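Local coordinates for protein putative cytosine/guanine deaminase (Unidentified, PDB 2PAJ) that catalyses the zinc-dependent hydrolytic deamination of isoxanthopterin and probably of related 2-amino-4-hydroxypteridines, releasing ammonia, at residues 161-166 against 446-451; 208-213 against 400-405. All coordinates share one frame; numbering follows the deposited sequence.

Contact 1 of 2, residues 161-166 against 446-451; sequences GLRFVL and LFSAGK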
ATOM      1  N   GLY A 161       9.473 -10.065   5.035  1.00 52.13           N
ATOM      2  CA  GLY A 161       8.556 -10.280   6.143  1.00 51.28           C
ATOM      3  C   GLY A 161       7.311  -9.418   6.130  1.00 51.36           C
ATOM      4  O   GLY A 161       6.627  -9.300   7.146  1.00 50.87           O
ATOM      5  N   LEU A 162       7.008  -8.840   4.972  1.00 51.15           N
ATOM      6  CA  LEU A 162       5.861  -7.946   4.805  1.00 50.99           C
ATOM      7  C   LEU A 162       4.587  -8.629   4.316  1.00 51.53           C
ATOM      8  O   LEU A 162       4.639  -9.639   3.622  1.00 53.45           O
ATOM      9  CB  LEU A 162       6.211  -6.837   3.801  1.00 49.36           C
ATOM     10  CG  LEU A 162       7.606  -6.213   3.810  1.00 49.03           C
ATOM     11  CD1 LEU A 162       7.730  -5.235   2.663  1.00 46.52           C
ATOM     12  CD2 LEU A 162       7.860  -5.525   5.142  1.00 48.40           C
ATOM     13  N   ARG A 163       3.437  -8.068   4.679  1.00 52.06           N
ATOM     14  CA  ARG A 163       2.164  -8.602   4.211  1.00 52.56           C
ATOM     15  C   ARG A 163       2.055  -8.040   2.809  1.00 51.59           C
ATOM     16  O   ARG A 163       2.309  -6.856   2.604  1.00 49.73           O
ATOM     17  CB  ARG A 163       0.979  -8.057   5.001  1.00 55.68           C
ATOM     18  CG  ARG A 163       0.951  -8.314   6.486  1.00 60.00           C
ATOM     19  CD  ARG A 163      -0.281  -7.617   7.052  1.00 61.69           C
ATOM     20  NE  ARG A 163      -0.350  -7.702   8.497  1.00 63.10           N
ATOM     21  CZ  ARG A 163      -0.671  -8.808   9.149  1.00 65.78           C
ATOM     22  NH1 ARG A 163      -0.955  -9.906   8.463  1.00 66.67           N
ATOM     23  NH2 ARG A 163      -0.692  -8.820  10.476  1.00 66.17           N
ATOM     24  N   PHE A 164       1.666  -8.872   1.851  1.00 51.95           N
ATOM     25  CA  PHE A 164       1.539  -8.412   0.477  1.00 52.18           C
ATOM     26  C   PHE A 164       0.136  -8.609  -0.069  1.00 50.83           C
ATOM     27  O   PHE A 164      -0.514  -9.609   0.208  1.00 50.63           O
ATOM     28  CB  PHE A 164       2.542  -9.138  -0.414  1.00 53.12           C
ATOM     29  CG  PHE A 164       2.639  -8.567  -1.795  1.00 55.19           C
ATOM     30  CD1 PHE A 164       3.145  -7.284  -1.998  1.00 55.27           C
ATOM     31  CD2 PHE A 164       2.211  -9.304  -2.892  1.00 55.00           C
ATOM     32  CE1 PHE A 164       3.224  -6.737  -3.278  1.00 55.95           C
ATOM     33  CE2 PHE A 164       2.280  -8.778  -4.179  1.00 56.49           C
ATOM     34  CZ  PHE A 164       2.789  -7.487  -4.381  1.00 56.10           C
ATOM     35  N   VAL A 165      -0.332  -7.634  -0.835  1.00 49.43           N
ATOM     36  CA  VAL A 165      -1.652  -7.700  -1.436  1.00 49.05           C
ATOM     37  C   VAL A 165      -1.478  -7.565  -2.945  1.00 49.61           C
ATOM     38  O   VAL A 165      -1.112  -6.501  -3.442  1.00 49.13           O
ATOM     39  CB  VAL A 165      -2.563  -6.557  -0.923  1.00 49.20           C
ATOM     40  CG1 VAL A 165      -3.908  -6.604  -1.612  1.00 48.97           C
ATOM     41  CG2 VAL A 165      -2.739  -6.666   0.568  1.00 47.77           C
ATOM     42  N   LEU A 166      -1.733  -8.644  -3.674  1.00 49.59           N
ATOM     43  CA  LEU A 166      -1.595  -8.617  -5.124  1.00 48.70           C
ATOM     44  C   LEU A 166      -2.835  -8.075  -5.824  1.00 48.62           C
ATOM     45  O   LEU A 166      -3.932  -8.604  -5.667  1.00 48.52           O
ATOM     46  CB  LEU A 166      -1.287 -10.018  -5.652  1.00 47.54           C
ATOM     47  CG  LEU A 166      -1.166 -10.140  -7.174  1.00 47.74           C
ATOM     48  CD1 LEU A 166      -0.091  -9.197  -7.694  1.00 47.20           C
ATOM     49  CD2 LEU A 166      -0.860 -11.578  -7.548  1.00 47.39           C
ATOM     50  N   LEU A 446      10.418  -1.928  13.410  1.00 52.26           N
ATOM     51  CA  LEU A 446       9.237  -2.142  12.578  1.00 50.96           C
ATOM     52  C   LEU A 446       8.807  -3.575  12.882  1.00 52.55           C
ATOM     53  O   LEU A 446       9.636  -4.488  12.866  1.00 52.33           O
ATOM     54  CB  LEU A 446       9.567  -2.023  11.085  1.00 48.19           C
ATOM     55  CG  LEU A 446       8.449  -1.694  10.069  1.00 45.76           C
ATOM     56  CD1 LEU A 446       8.559  -2.621   8.878  1.00 42.14           C
ATOM     57  CD2 LEU A 446       7.073  -1.797  10.705  1.00 40.67           C
ATOM     58  N   PHE A 447       7.519  -3.759  13.169  1.00 53.80           N
ATOM     59  CA  PHE A 447       6.960  -5.070  13.466  1.00 54.81           C
ATOM     60  C   PHE A 447       5.883  -5.458  12.481  1.00 55.86           C
ATOM     61  O   PHE A 447       4.971  -4.683  12.211  1.00 54.18           O
ATOM     62  CB  PHE A 447       6.355  -5.104  14.862  1.00 55.88           C
ATOM     63  CG  PHE A 447       7.369  -5.115  15.948  1.00 58.63           C
ATOM     64  CD1 PHE A 447       7.705  -3.951  16.620  1.00 59.34           C
ATOM     65  CD2 PHE A 447       8.016  -6.293  16.275  1.00 60.18           C
ATOM     66  CE1 PHE A 447       8.677  -3.957  17.607  1.00 60.60           C
ATOM     67  CE2 PHE A 447       8.989  -6.323  17.253  1.00 61.56           C
ATOM     68  CZ  PHE A 447       9.326  -5.145  17.929  1.00 61.95           C
ATOM     69  N   SER A 448       6.010  -6.667  11.941  1.00 57.55           N
ATOM     70  CA  SER A 448       5.033  -7.189  11.009  1.00 59.24           C
ATOM     71  C   SER A 448       4.618  -8.551  11.540  1.00 60.57           C
ATOM     72  O   SER A 448       5.427  -9.487  11.630  1.00 60.56           O
ATOM     73  CB  SER A 448       5.618  -7.329   9.603  1.00 59.80           C
ATOM     74  OG  SER A 448       4.606  -7.696   8.678  1.00 60.47           O
ATOM     75  N   ALA A 449       3.347  -8.651  11.911  1.00 62.14           N
ATOM     76  CA  ALA A 449       2.829  -9.893  12.446  1.00 62.58           C
ATOM     77  C   ALA A 449       3.668 -10.309  13.661  1.00 62.75           C
ATOM     78  O   ALA A 449       3.976 -11.492  13.837  1.00 63.30           O
ATOM     79  CB  ALA A 449       2.861 -10.974  11.371  1.00 61.76           C
ATOM     80  N   GLY A 450       4.042  -9.323  14.480  1.00 62.10           N
ATOM     81  CA  GLY A 450       4.810  -9.585  15.683  1.00 61.42           C
ATOM     82  C   GLY A 450       6.280  -9.905  15.499  1.00 61.51           C
ATOM     83  O   GLY A 450       6.959 -10.311  16.446  1.00 62.03           O
ATOM     84  N   LYS A 451       6.785  -9.745  14.286  1.00 61.12           N
ATOM     85  CA  LYS A 451       8.189 -10.023  14.051  1.00 61.05           C
ATOM     86  C   LYS A 451       8.910  -8.740  13.698  1.00 59.69           C
ATOM     87  O   LYS A 451       8.357  -7.867  13.030  1.00 59.84           O
ATOM     88  CB  LYS A 451       8.343 -11.073  12.952  1.00 63.01           C
ATOM     89  CG  LYS A 451       7.827 -12.421  13.433  1.00 68.06           C
ATOM     90  CD  LYS A 451       7.988 -13.562  12.444  1.00 70.13           C
ATOM     91  CE  LYS A 451       7.447 -14.830  13.099  1.00 71.63           C
ATOM     92  NZ  LYS A 451       7.591 -16.057  12.270  1.00 74.75           N
TER
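Ser-448 joins Gly-161 through the one hydrogen bond between residues 161-166 and 446-451. The serine hydroxyl OG donates to the carbonyl oxygen O of Gly-161 at 3.0 Å, lying in the carbonyl plane with a C=O...O angle of 148°. With OG anti to the backbone N (chi1 -173°), the hydroxyl is carried across to the glycine carbonyl. Gly-161 itself has positive phi and is the C-prime residue of a Schellman motif that ends helix 149-159, so the serine grips the backbone just where the chain leaves the helix for strand 163-168.

Direct packing across the segments is sparse: Arg-163 runs extended from CG to NE, and its NH2 comes within 4.2 Å of Ala-449 CA, which lies obliquely to the guanidinium.

Asp-413 ties the two segments together from outside: its OD2 forms a salt bridge with Arg-163 NH2, while its OD1 accepts a hydrogen bond from Ala-449 N.

Ser-448 to Lys-451 form a type I' turn, closed by paired backbone bonds between Ser-448 and Lys-451, and this turn links strands 442-448 and 451-455 as a hairpin. The hairpin end thus abuts the start of strand 163-168, which pairs in parallel with strand 131-136 and has helix 149-159 packed against Phe-164 and Leu-166.

Contact 2 of 2, residues 208-213 against 400-405; sequences SPRAMR and LDEVGK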
ATOM      1  N   SER A 208      -8.448 -14.628   6.097  1.00 48.44           N
ATOM      2  CA  SER A 208      -8.499 -14.074   7.450  1.00 48.35           C
ATOM      3  C   SER A 208      -8.261 -12.578   7.406  1.00 48.84           C
ATOM      4  O   SER A 208      -7.663 -12.059   6.462  1.00 48.80           O
ATOM      5  CB  SER A 208      -7.470 -14.729   8.378  1.00 48.05           C
ATOM      6  OG  SER A 208      -6.164 -14.257   8.138  1.00 49.35           O
ATOM      7  N   PRO A 209      -8.743 -11.856   8.425  1.00 49.23           N
ATOM      8  CA  PRO A 209      -8.539 -10.405   8.432  1.00 51.12           C
ATOM      9  C   PRO A 209      -7.116  -9.996   8.842  1.00 52.21           C
ATOM     10  O   PRO A 209      -6.850  -8.839   9.148  1.00 52.83           O
ATOM     11  CB  PRO A 209      -9.623  -9.916   9.389  1.00 49.86           C
ATOM     12  CG  PRO A 209      -9.723 -11.043  10.361  1.00 48.76           C
ATOM     13  CD  PRO A 209      -9.645 -12.276   9.510  1.00 47.34           C
ATOM     14  N   ARG A 210      -6.208 -10.961   8.851  1.00 52.64           N
ATOM     15  CA  ARG A 210      -4.817 -10.697   9.180  1.00 53.65           C
ATOM     16  C   ARG A 210      -3.953 -11.625   8.337  1.00 53.21           C
ATOM     17  O   ARG A 210      -2.937 -12.164   8.781  1.00 54.79           O
ATOM     18  CB  ARG A 210      -4.558 -10.889  10.681  1.00 55.13           C
ATOM     19  CG  ARG A 210      -4.969 -12.226  11.251  1.00 56.16           C
ATOM     20  CD  ARG A 210      -5.341 -12.048  12.702  1.00 57.90           C
ATOM     21  NE  ARG A 210      -4.205 -11.666  13.534  1.00 60.64           N
ATOM     22  CZ  ARG A 210      -4.306 -10.952  14.657  1.00 61.82           C
ATOM     23  NH1 ARG A 210      -5.495 -10.524  15.081  1.00 57.15           N
ATOM     24  NH2 ARG A 210      -3.219 -10.699  15.382  1.00 60.81           N
ATOM     25  N   ALA A 211      -4.386 -11.801   7.097  1.00 50.88           N
ATOM     26  CA  ALA A 211      -3.686 -12.637   6.146  1.00 49.02           C
ATOM     27  C   ALA A 211      -2.348 -11.987   5.763  1.00 47.92           C
ATOM     28  O   ALA A 211      -2.237 -10.769   5.717  1.00 48.34           O
ATOM     29  CB  ALA A 211      -4.562 -12.832   4.911  1.00 47.72           C
ATOM     30  N   MET A 212      -1.333 -12.805   5.511  1.00 46.47           N
ATOM     31  CA  MET A 212      -0.032 -12.297   5.103  1.00 45.65           C
ATOM     32  C   MET A 212       0.026 -12.269   3.585  1.00 46.12           C
ATOM     33  O   MET A 212       0.990 -11.776   2.996  1.00 45.67           O
ATOM     34  CB  MET A 212       1.094 -13.173   5.654  1.00 44.10           C
ATOM     35  CG  MET A 212       1.299 -13.047   7.154  1.00 47.14           C
ATOM     36  SD  MET A 212       1.611 -11.356   7.720  1.00 49.94           S
ATOM     37  CE  MET A 212       3.250 -11.070   7.066  1.00 50.25           C
ATOM     38  N   ARG A 213      -1.018 -12.811   2.962  1.00 46.57           N
ATOM     39  CA  ARG A 213      -1.137 -12.852   1.511  1.00 46.47           C
ATOM     40  C   ARG A 213      -2.568 -12.646   1.054  1.00 44.88           C
ATOM     41  O   ARG A 213      -3.499 -13.188   1.631  1.00 44.30           O
ATOM     42  CB  ARG A 213      -0.605 -14.170   0.970  1.00 48.76           C
ATOM     43  CG  ARG A 213       0.877 -14.157   0.846  1.00 51.97           C
ATOM     44  CD  ARG A 213       1.441 -15.519   0.603  1.00 57.93           C
ATOM     45  NE  ARG A 213       2.866 -15.407   0.327  1.00 62.85           N
ATOM     46  CZ  ARG A 213       3.649 -16.421  -0.015  1.00 65.28           C
ATOM     47  NH1 ARG A 213       3.140 -17.645  -0.112  1.00 66.78           N
ATOM     48  NH2 ARG A 213       4.929 -16.199  -0.297  1.00 64.68           N
ATOM     49  N   LEU A 400      -8.512  -6.190   5.391  1.00 50.41           N
ATOM     50  CA  LEU A 400      -7.658  -6.699   6.457  1.00 51.35           C
ATOM     51  C   LEU A 400      -8.036  -5.993   7.764  1.00 52.01           C
ATOM     52  O   LEU A 400      -7.279  -5.172   8.280  1.00 52.88           O
ATOM     53  CB  LEU A 400      -6.198  -6.438   6.112  1.00 52.48           C
ATOM     54  CG  LEU A 400      -5.634  -7.269   4.958  1.00 53.01           C
ATOM     55  CD1 LEU A 400      -4.203  -6.841   4.701  1.00 52.87           C
ATOM     56  CD2 LEU A 400      -5.698  -8.756   5.301  1.00 51.34           C
ATOM     57  N   ASP A 401      -9.205  -6.352   8.290  1.00 50.49           N
ATOM     58  CA  ASP A 401      -9.776  -5.758   9.486  1.00 50.65           C
ATOM     59  C   ASP A 401      -9.112  -5.962  10.843  1.00 51.61           C
ATOM     60  O   ASP A 401      -9.471  -5.291  11.807  1.00 50.85           O
ATOM     61  CB  ASP A 401     -11.249  -6.149   9.568  1.00 51.49           C
ATOM     62  CG  ASP A 401     -12.000  -5.802   8.301  1.00 53.19           C
ATOM     63  OD1 ASP A 401     -11.654  -4.770   7.692  1.00 53.45           O
ATOM     64  OD2 ASP A 401     -12.928  -6.542   7.911  1.00 53.77           O
ATOM     65  N   GLU A 402      -8.163  -6.879  10.947  1.00 51.91           N
ATOM     66  CA  GLU A 402      -7.491  -7.056  12.224  1.00 53.51           C
ATOM     67  C   GLU A 402      -6.084  -6.498  12.088  1.00 54.29           C
ATOM     68  O   GLU A 402      -5.160  -6.904  12.799  1.00 54.54           O
ATOM     69  CB  GLU A 402      -7.465  -8.529  12.627  1.00 56.04           C
ATOM     70  CG  GLU A 402      -8.823  -9.050  13.123  1.00 60.09           C
ATOM     71  CD  GLU A 402      -8.738 -10.449  13.725  1.00 63.06           C
ATOM     72  OE1 GLU A 402      -8.132 -11.340  13.086  1.00 63.51           O
ATOM     73  OE2 GLU A 402      -9.277 -10.665  14.835  1.00 65.56           O
ATOM     74  N   VAL A 403      -5.954  -5.546  11.160  1.00 55.07           N
ATOM     75  CA  VAL A 403      -4.701  -4.849  10.840  1.00 54.38           C
ATOM     76  C   VAL A 403      -4.947  -3.322  10.757  1.00 54.02           C
ATOM     77  O   VAL A 403      -6.063  -2.884  10.492  1.00 53.87           O
ATOM     78  CB  VAL A 403      -4.138  -5.333   9.471  1.00 53.31           C
ATOM     79  CG1 VAL A 403      -2.761  -4.757   9.233  1.00 51.26           C
ATOM     80  CG2 VAL A 403      -4.100  -6.843   9.427  1.00 53.73           C
ATOM     81  N   GLY A 404      -3.907  -2.527  11.003  1.00 53.99           N
ATOM     82  CA  GLY A 404      -4.029  -1.078  10.920  1.00 54.13           C
ATOM     83  C   GLY A 404      -4.352  -0.286  12.183  1.00 54.12           C
ATOM     84  O   GLY A 404      -4.627   0.909  12.116  1.00 54.20           O
ATOM     85  N   LYS A 405      -4.310  -0.932  13.339  1.00 54.35           N
ATOM     86  CA  LYS A 405      -4.628  -0.258  14.591  1.00 53.68           C
ATOM     87  C   LYS A 405      -3.756  -0.725  15.741  1.00 53.13           C
ATOM     88  O   LYS A 405      -3.574  -1.924  15.943  1.00 51.32           O
ATOM     89  CB  LYS A 405      -6.079  -0.513  14.958  1.00 54.83           C
ATOM     90  CG  LYS A 405      -6.996   0.678  14.854  1.00 59.75           C
ATOM     91  CD  LYS A 405      -8.354   0.265  15.371  1.00 62.06           C
ATOM     92  CE  LYS A 405      -9.304   1.425  15.561  1.00 63.31           C
ATOM     93  NZ  LYS A 405     -10.499   0.937  16.333  1.00 65.92           N
TER
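Glu-402 and Arg-210 meet through differently folded side chains. The glutamate has CG anti to its carbonyl carbon (chi1 -75°) and then extends, so that it lies alongside Pro-209 and points the same way. The arginine has CG between backbone N and carbonyl carbon and bends at chi3 (-66°), which turns its guanidinium across the carboxylate. The two planes stand almost perpendicular, 85° apart, with Glu-402 OE1 at the guanidinium edge. The resulting salt bridge is long: Arg-210 NH1 lies 3.4 Å from Glu-402 OE1, a weak but nearly straight hydrogen bond. The stronger polar partner of Arg-210 is Asp-44, bound through NH2, while NH1 also donates to Gly-409 O. The guanidinium is thus shared among several acceptors, which would be expected to limit its rotation.

A firmer link is made by the backbone. Glu-402 N donates to Pro-209 O at 3.0 Å. Val-403 CG2 reaches the same oxygen at 3.4 Å, and the Pro-209 ring rests along the glutamate chain, Pro-209 CG to Glu-402 CG 3.5 Å. Away from the charged groups, the buried Leu-400 brings CD2 to 4.2 Å from Ala-211 CB, the one apolar side-chain pair of the contact.

Leu-400 to Val-403 form a type I beta turn, and the hydrogen bond to Pro-209 O uses the amide of its third residue. The contact joins two loops that lead from helices into strands, 208-213 into strand 213-217 of the TIM-type barrel of this amidohydrolase and 400-405 towards strand 414-418, away from the zinc site.

Overall arrangement
Contact 1 is the more buried of the two, whereas contact 2 is partly buried and has Asp-401 exposed at its margin. Their centres lie 10 Å apart, and contact 2 is nested within the chain loop that contact 1 closes. Both involve the entry of neighbouring parallel barrel strands, 163-168 and 213-217, against elements from later in the chain. Contact 1 rests on one hydroxyl-to-carbonyl bond and sparse packing; contact 2 covers more surface and adds a backbone bond, a weak salt bridge and an apolar side-chain pair. Arg-163 bridges them directly, its NH1 probably donating to the carbonyl oxygens of Arg-210 and Ala-211.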